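Local coordinates for protein 6-phosphogluconate dehydrogenase (Decarboxylating) (Geobacter metallireducens, PDB 4E21) that probably catalyses the NADP-dependent oxidative decarboxylation of 6-phosphogluconate in the pentose phosphate pathway, at residues 137-141 with 202-207; 115-119 with 305-309; 94-98 with 123-127. One frame throughout, in Å; residues are numbered along the deposited sequence.

Contact 1: 137-141 with 202-207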
# COMPACT_ATOMS: atom_id res chain seq x y z
N VAL B 137 -23.77 22.36 -18.29
CA VAL B 137 -22.40 22.64 -17.83
C VAL B 137 -22.10 22.03 -16.45
O VAL B 137 -22.85 22.23 -15.49
CB VAL B 137 -22.16 24.16 -17.80
CG1 VAL B 137 -20.73 24.47 -17.38
CG2 VAL B 137 -22.44 24.75 -19.16
N ASP B 138 -21.00 21.27 -16.36
CA ASP B 138 -20.59 20.69 -15.08
C ASP B 138 -19.49 21.52 -14.42
O ASP B 138 -18.51 21.91 -15.05
CB ASP B 138 -20.19 19.20 -15.19
CG ASP B 138 -19.11 18.94 -16.25
OD1 ASP B 138 -19.42 18.97 -17.46
OD2 ASP B 138 -17.96 18.67 -15.88
N VAL B 139 -19.70 21.84 -13.15
CA VAL B 139 -18.70 22.58 -12.40
C VAL B 139 -18.34 21.82 -11.14
O VAL B 139 -19.19 21.56 -10.29
CB VAL B 139 -19.15 24.03 -12.06
CG1 VAL B 139 -18.14 24.72 -11.15
CG2 VAL B 139 -19.33 24.84 -13.33
N GLY B 140 -17.08 21.42 -11.03
CA GLY B 140 -16.55 20.91 -9.79
C GLY B 140 -16.05 22.11 -9.02
O GLY B 140 -15.22 22.88 -9.52
N THR B 141 -16.56 22.30 -7.81
CA THR B 141 -16.15 23.45 -7.04
C THR B 141 -15.39 22.99 -5.80
O THR B 141 -15.73 21.99 -5.16
CB THR B 141 -17.34 24.41 -6.70
OG1 THR B 141 -17.68 24.31 -5.32
CG2 THR B 141 -18.55 24.09 -7.56
N PRO B 202 -14.69 19.04 -22.54
CA PRO B 202 -16.12 18.93 -22.87
C PRO B 202 -16.89 18.35 -21.69
O PRO B 202 -16.34 18.13 -20.62
CB PRO B 202 -16.13 17.95 -24.04
CG PRO B 202 -14.92 17.06 -23.75
CD PRO B 202 -13.88 18.06 -23.28
N SER B 203 -18.16 18.05 -21.90
CA SER B 203 -19.01 17.62 -20.80
C SER B 203 -18.37 16.53 -19.89
O SER B 203 -17.82 15.53 -20.38
CB SER B 203 -20.38 17.20 -21.37
OG SER B 203 -21.24 16.75 -20.35
N GLY B 204 -18.43 16.74 -18.58
CA GLY B 204 -17.90 15.80 -17.60
C GLY B 204 -16.50 16.14 -17.11
O GLY B 204 -16.06 15.66 -16.06
N ALA B 205 -15.78 16.97 -17.86
CA ALA B 205 -14.36 17.21 -17.62
C ALA B 205 -14.12 17.95 -16.31
O ALA B 205 -13.11 17.70 -15.62
CB ALA B 205 -13.72 17.94 -18.79
N GLY B 206 -15.03 18.87 -15.97
CA GLY B 206 -14.95 19.62 -14.73
C GLY B 206 -15.08 18.69 -13.53
O GLY B 206 -14.28 18.75 -12.60
N HIS B 207 -16.09 17.82 -13.55
CA HIS B 207 -16.30 16.87 -12.47
C HIS B 207 -15.23 15.79 -12.48
O HIS B 207 -14.88 15.27 -11.43
CB HIS B 207 -17.69 16.23 -12.52
CG HIS B 207 -18.79 17.12 -12.02
ND1 HIS B 207 -20.11 16.95 -12.36
CD2 HIS B 207 -18.75 18.21 -11.21
CE1 HIS B 207 -20.84 17.88 -11.78
NE2 HIS B 207 -20.04 18.66 -11.08
O HOH W 1 -21.56 18.77 -18.88
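Asp-138 on strand 135-142 offers its carboxylate to the backbone N-H groups at the start of helix 205-232. This is an anion at a helix N-terminus, and it ties the Rossmann-like sheet to the long helix that opens the C-terminal part of the chain. Gly-204, the N-cap residue, donates from N to Asp-138 OD1 at 2.7 Å. The bond is nearly straight (170°) and meets the oxygen from above the carboxylate plane. The other oxygen is used differently: Asp-138 OD2 takes His-207 N at 3.1 Å on its anti lone pair. A chi1 of 54° sets Asp-138 CG between its own backbone N and carbonyl carbon, with the carboxylate facing the helix start. The partial positive charge of the helix end would favour a negative Asp-138.

A water extends the grip. It donates to Asp-138 OD1 at 2.6 Å and accepts from Ser-203 OG at 2.5 Å.

The His-207 ring lies against the strand. Asp-138 CB sits over one face in a CH-pi contact, 3.8 Å from the ring centroid. At the ring edge, His-207 NE2 makes a weak, bent bond to Val-139 O of 3.1 Å. The stronger polar partner of this ring is Asp-122 of helix 119-130, which bonds ND1. Glycines let the two backbones come close: the CA atoms of Gly-140 and His-207 are 4.9 Å apart, and Gly-206 faces the strand with no side chain.

Further out, Tyr-258 of the second subunit donates its hydroxyl to Ser-203 O. The loop itself is a type II turn from Pro-202 to Ala-205. Gly-204 takes its third position with a positive phi, and Ala-205 N closes it on Pro-202 O at 3.0 Å.

Contact 2: 115-119 with 305-309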
# COMPACT_ATOMS: atom_id res chain seq x y z
N GLY B 115 -22.65 20.52 -8.10
CA GLY B 115 -22.52 19.61 -6.98
C GLY B 115 -21.55 18.48 -7.26
O GLY B 115 -20.76 18.54 -8.20
N ASN B 116 -21.62 17.45 -6.43
CA ASN B 116 -20.75 16.28 -6.54
C ASN B 116 -21.36 15.15 -7.35
O ASN B 116 -21.65 14.09 -6.83
CB ASN B 116 -20.41 15.80 -5.13
CG ASN B 116 -19.70 16.86 -4.32
OD1 ASN B 116 -18.63 17.32 -4.70
ND2 ASN B 116 -20.30 17.25 -3.20
N SER B 117 -21.57 15.40 -8.64
CA SER B 117 -22.06 14.37 -9.53
C SER B 117 -20.88 13.62 -10.11
O SER B 117 -19.79 14.19 -10.23
CB SER B 117 -22.88 15.02 -10.66
OG SER B 117 -24.19 15.34 -10.21
N HIS B 118 -21.08 12.36 -10.46
CA HIS B 118 -20.06 11.60 -11.16
C HIS B 118 -20.06 11.98 -12.65
O HIS B 118 -21.10 12.05 -13.29
CB HIS B 118 -20.28 10.10 -10.98
CG HIS B 118 -19.18 9.28 -11.58
ND1 HIS B 118 -19.24 8.79 -12.87
CD2 HIS B 118 -17.98 8.90 -11.08
CE1 HIS B 118 -18.13 8.11 -13.13
NE2 HIS B 118 -17.35 8.17 -12.06
N TYR B 119 -18.88 12.22 -13.21
CA TYR B 119 -18.79 12.74 -14.57
C TYR B 119 -19.51 11.89 -15.63
O TYR B 119 -20.00 12.44 -16.61
CB TYR B 119 -17.34 12.98 -14.98
CG TYR B 119 -16.63 11.73 -15.43
CD1 TYR B 119 -16.49 11.43 -16.78
CD2 TYR B 119 -16.09 10.83 -14.49
CE1 TYR B 119 -15.83 10.28 -17.19
CE2 TYR B 119 -15.44 9.67 -14.89
CZ TYR B 119 -15.30 9.40 -16.24
OH TYR B 119 -14.65 8.25 -16.66
N GLU B 305 -15.99 10.84 -4.20
CA GLU B 305 -14.97 11.23 -5.18
C GLU B 305 -13.67 10.46 -5.01
O GLU B 305 -13.01 10.15 -5.98
CB GLU B 305 -14.71 12.73 -5.11
CG GLU B 305 -15.71 13.55 -5.93
CD GLU B 305 -16.85 14.13 -5.09
OE1 GLU B 305 -16.88 13.88 -3.85
OE2 GLU B 305 -17.70 14.83 -5.71
N GLY B 306 -13.31 10.13 -3.77
CA GLY B 306 -12.16 9.29 -3.52
C GLY B 306 -12.33 7.91 -4.14
O GLY B 306 -11.41 7.40 -4.78
N ARG B 307 -13.50 7.30 -3.95
CA ARG B 307 -13.74 6.01 -4.60
C ARG B 307 -13.71 6.12 -6.12
O ARG B 307 -13.12 5.27 -6.79
CB ARG B 307 -15.05 5.38 -4.14
CG ARG B 307 -15.19 5.34 -2.67
CD ARG B 307 -16.39 4.54 -2.24
NE ARG B 307 -16.70 4.77 -0.83
CZ ARG B 307 -17.39 3.91 -0.08
NH1 ARG B 307 -17.82 2.77 -0.62
NH2 ARG B 307 -17.66 4.20 1.19
N TRP B 308 -14.37 7.14 -6.66
CA TRP B 308 -14.46 7.30 -8.11
C TRP B 308 -13.07 7.46 -8.70
O TRP B 308 -12.80 7.01 -9.80
CB TRP B 308 -15.34 8.49 -8.50
CG TRP B 308 -16.69 8.46 -7.85
CD1 TRP B 308 -17.32 7.36 -7.31
CD2 TRP B 308 -17.60 9.56 -7.69
NE1 TRP B 308 -18.54 7.72 -6.80
CE2 TRP B 308 -18.75 9.06 -7.03
CE3 TRP B 308 -17.56 10.91 -8.05
CZ2 TRP B 308 -19.85 9.87 -6.71
CZ3 TRP B 308 -18.65 11.73 -7.73
CH2 TRP B 308 -19.78 11.20 -7.06
N THR B 309 -12.19 8.12 -7.97
CA THR B 309 -10.82 8.36 -8.43
C THR B 309 -10.07 7.05 -8.60
O THR B 309 -9.40 6.83 -9.61
CB THR B 309 -10.00 9.25 -7.45
OG1 THR B 309 -10.61 10.54 -7.34
CG2 THR B 309 -8.59 9.41 -7.94
O HOH W 2 -14.71 7.05 -11.80
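A water joins His-118 and Trp-308 across this contact. It donates to Trp-308 O at 2.8 Å and lies in the plane of the imidazole, 2.9 Å from His-118 NE2. The same histidine packs on the indole. Its edge points at the face of Trp-308, giving a T-shaped pair with the planes at 87° and the His-118 ring centroid 4.8 Å from that of the five-membered ring. His-118 CD2 is the atom that touches, 3.5 Å from Trp-308 CD2. His-118 CB lies almost straight above the six-membered ring, 3.9 Å from its centroid, as a CH-pi contact. The backbone sets the place of CB; chi1 of -175°, with CG anti to the backbone N, then carries the CD2 edge to the indole face.

The far rim of the indole meets the loop backbone. Asn-116 O sits in the indole plane, 3.4 Å from Trp-308 CH2. Beside it, the side chains of Asn-116 and Glu-305 cross at about a right angle. As modelled, Asn-116 OD1 and Glu-305 OE2 are two acceptors only 2.8 Å apart, so this approach is not a hydrogen bond. Lys-210 makes a weak hydrogen bond to Asn-116 OD1. Within the helix, Glu-305 O accepts from Thr-309 N and, at 2.8 Å, from Thr-309 OG1, the two arriving from opposite faces of its plane.

The contact joins the loop after strand 110-113 to the start of helix 305-316. It spans the cleft between the NAD-binding domain and the helical C-terminal domain, where enzymes of this family have their active site.

Contact 3: 94-98 with 123-127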
# COMPACT_ATOMS: atom_id res chain seq x y z
N VAL B 94 -30.50 15.21 -8.56
CA VAL B 94 -30.24 15.93 -9.80
C VAL B 94 -31.16 15.51 -10.94
O VAL B 94 -31.82 16.35 -11.53
CB VAL B 94 -28.78 15.83 -10.25
CG1 VAL B 94 -28.59 16.51 -11.59
CG2 VAL B 94 -27.87 16.49 -9.22
N ASP B 95 -31.18 14.23 -11.26
CA ASP B 95 -31.93 13.77 -12.42
C ASP B 95 -33.41 14.15 -12.30
O ASP B 95 -34.05 14.52 -13.28
CB ASP B 95 -31.75 12.26 -12.64
CG ASP B 95 -30.49 11.92 -13.47
OD1 ASP B 95 -30.19 12.63 -14.46
OD2 ASP B 95 -29.80 10.92 -13.16
N SER B 96 -33.94 14.08 -11.08
CA SER B 96 -35.36 14.36 -10.89
C SER B 96 -35.60 15.86 -10.85
O SER B 96 -36.72 16.33 -11.04
CB SER B 96 -35.87 13.70 -9.61
OG SER B 96 -35.60 14.54 -8.50
N MSE B 97 -34.56 16.63 -10.58
CA MSE B 97 -34.69 18.07 -10.67
C MSE B 97 -34.74 18.44 -12.15
O MSE B 97 -35.45 19.38 -12.54
CB MSE B 97 -33.53 18.76 -9.96
CG MSE B 97 -33.70 20.24 -9.80
SE MSE B 97 -35.38 20.79 -8.98
CE MSE B 97 -35.02 20.25 -7.13
N LEU B 98 -34.03 17.69 -12.99
CA LEU B 98 -34.00 17.96 -14.42
C LEU B 98 -35.31 17.54 -15.09
O LEU B 98 -35.81 18.23 -15.98
CB LEU B 98 -32.80 17.28 -15.07
CG LEU B 98 -31.41 17.80 -14.68
CD1 LEU B 98 -30.32 17.05 -15.43
CD2 LEU B 98 -31.30 19.30 -14.91
N ILE B 123 -22.06 13.36 -18.71
CA ILE B 123 -22.05 13.00 -20.11
C ILE B 123 -23.45 12.62 -20.62
O ILE B 123 -23.89 13.09 -21.68
CB ILE B 123 -21.05 11.88 -20.40
CG1 ILE B 123 -19.62 12.39 -20.20
CG2 ILE B 123 -21.23 11.39 -21.83
CD1 ILE B 123 -18.59 11.28 -20.25
N ARG B 124 -24.17 11.79 -19.86
CA ARG B 124 -25.51 11.39 -20.25
C ARG B 124 -26.46 12.58 -20.18
O ARG B 124 -27.18 12.88 -21.15
CB ARG B 124 -26.02 10.26 -19.36
CG ARG B 124 -27.54 10.17 -19.38
CD ARG B 124 -28.08 9.08 -18.50
NE ARG B 124 -27.70 9.23 -17.10
CZ ARG B 124 -28.41 9.89 -16.19
NH1 ARG B 124 -29.54 10.49 -16.52
NH2 ARG B 124 -27.98 9.94 -14.95
N ARG B 125 -26.45 13.27 -19.05
CA ARG B 125 -27.31 14.42 -18.85
C ARG B 125 -27.09 15.49 -19.92
O ARG B 125 -28.05 16.10 -20.38
CB ARG B 125 -27.10 15.01 -17.45
CG ARG B 125 -27.74 14.18 -16.36
CD ARG B 125 -27.28 14.63 -14.99
NE ARG B 125 -27.74 13.70 -13.97
CZ ARG B 125 -27.15 13.51 -12.78
NH1 ARG B 125 -26.05 14.17 -12.44
NH2 ARG B 125 -27.68 12.64 -11.93
N ALA B 126 -25.84 15.73 -20.30
CA ALA B 126 -25.56 16.80 -21.25
C ALA B 126 -26.22 16.47 -22.58
O ALA B 126 -26.71 17.36 -23.26
CB ALA B 126 -24.06 17.02 -21.44
N ASP B 127 -26.24 15.18 -22.91
CA ASP B 127 -26.83 14.70 -24.16
C ASP B 127 -28.33 14.83 -24.19
O ASP B 127 -28.93 15.22 -25.19
CB ASP B 127 -26.48 13.24 -24.37
CG ASP B 127 -25.23 13.07 -25.16
OD1 ASP B 127 -25.01 13.91 -26.06
OD2 ASP B 127 -24.47 12.10 -24.89
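Arg-125 reaches from helix 119-130 to Val-94, Asp-95 and Leu-98 of helix 94-101. Its CB points toward that helix. With chi1 at -75°, CG comes to 3.5 Å from Asp-95 OD1. CD rests on a methyl group, 3.9 Å from Leu-98 CD1. From CG to NE the chain is extended, and Arg-125 NE then donates to Asp-95 OD1 at 2.7 Å. CZ lies under Val-94 CG1, which sits 3.5 Å away over the centre of one guanidinium face. At the tip, Arg-125 NH2 donates to Asp-95 OD2 at 3.0 Å, completing a side-on, two-nitrogen grip. NH1 turns away to a weak bond with Ser-117 OG.

Arg-124 holds the same carboxylate end-on. Its NH1 binds OD1, from the opposite face to Arg-125 NE, and its NH2 meets the syn lone pair of Asp-95 OD2 at 2.7 Å. Four bonds thus grip the carboxylate in a salt-bridge network of Asp-95, Arg-124 and Arg-125, and two cations would favour its negative form. The segment axes are 12.0 Å apart and parallel within 2°, as expected for neighbouring helices of successive beta-alpha-beta crossovers in a Rossmann-like domain.

Contacts 1 and 3 are buried and contact 2 is only partly so. Contact 3 stays within the NAD-binding domain and joins two of its helices by salt bridges. Contact 1 joins the sheet to the start of helix 205-232 mainly by neutral backbone donors on a carboxylate. Contact 2 crosses to the C-terminal helices by aromatic packing and water. Helix 119-130 relates all three: its first residue, Tyr-119, packs through CB on Gly-204 O of contact 1, and Ala-126 packs on Ser-203. Ser-117 OG also packs on Val-94 CG2, joining contacts 2 and 3. All three reach the second subunit, contact 3 through Ile-123 packing on its Tyr-258.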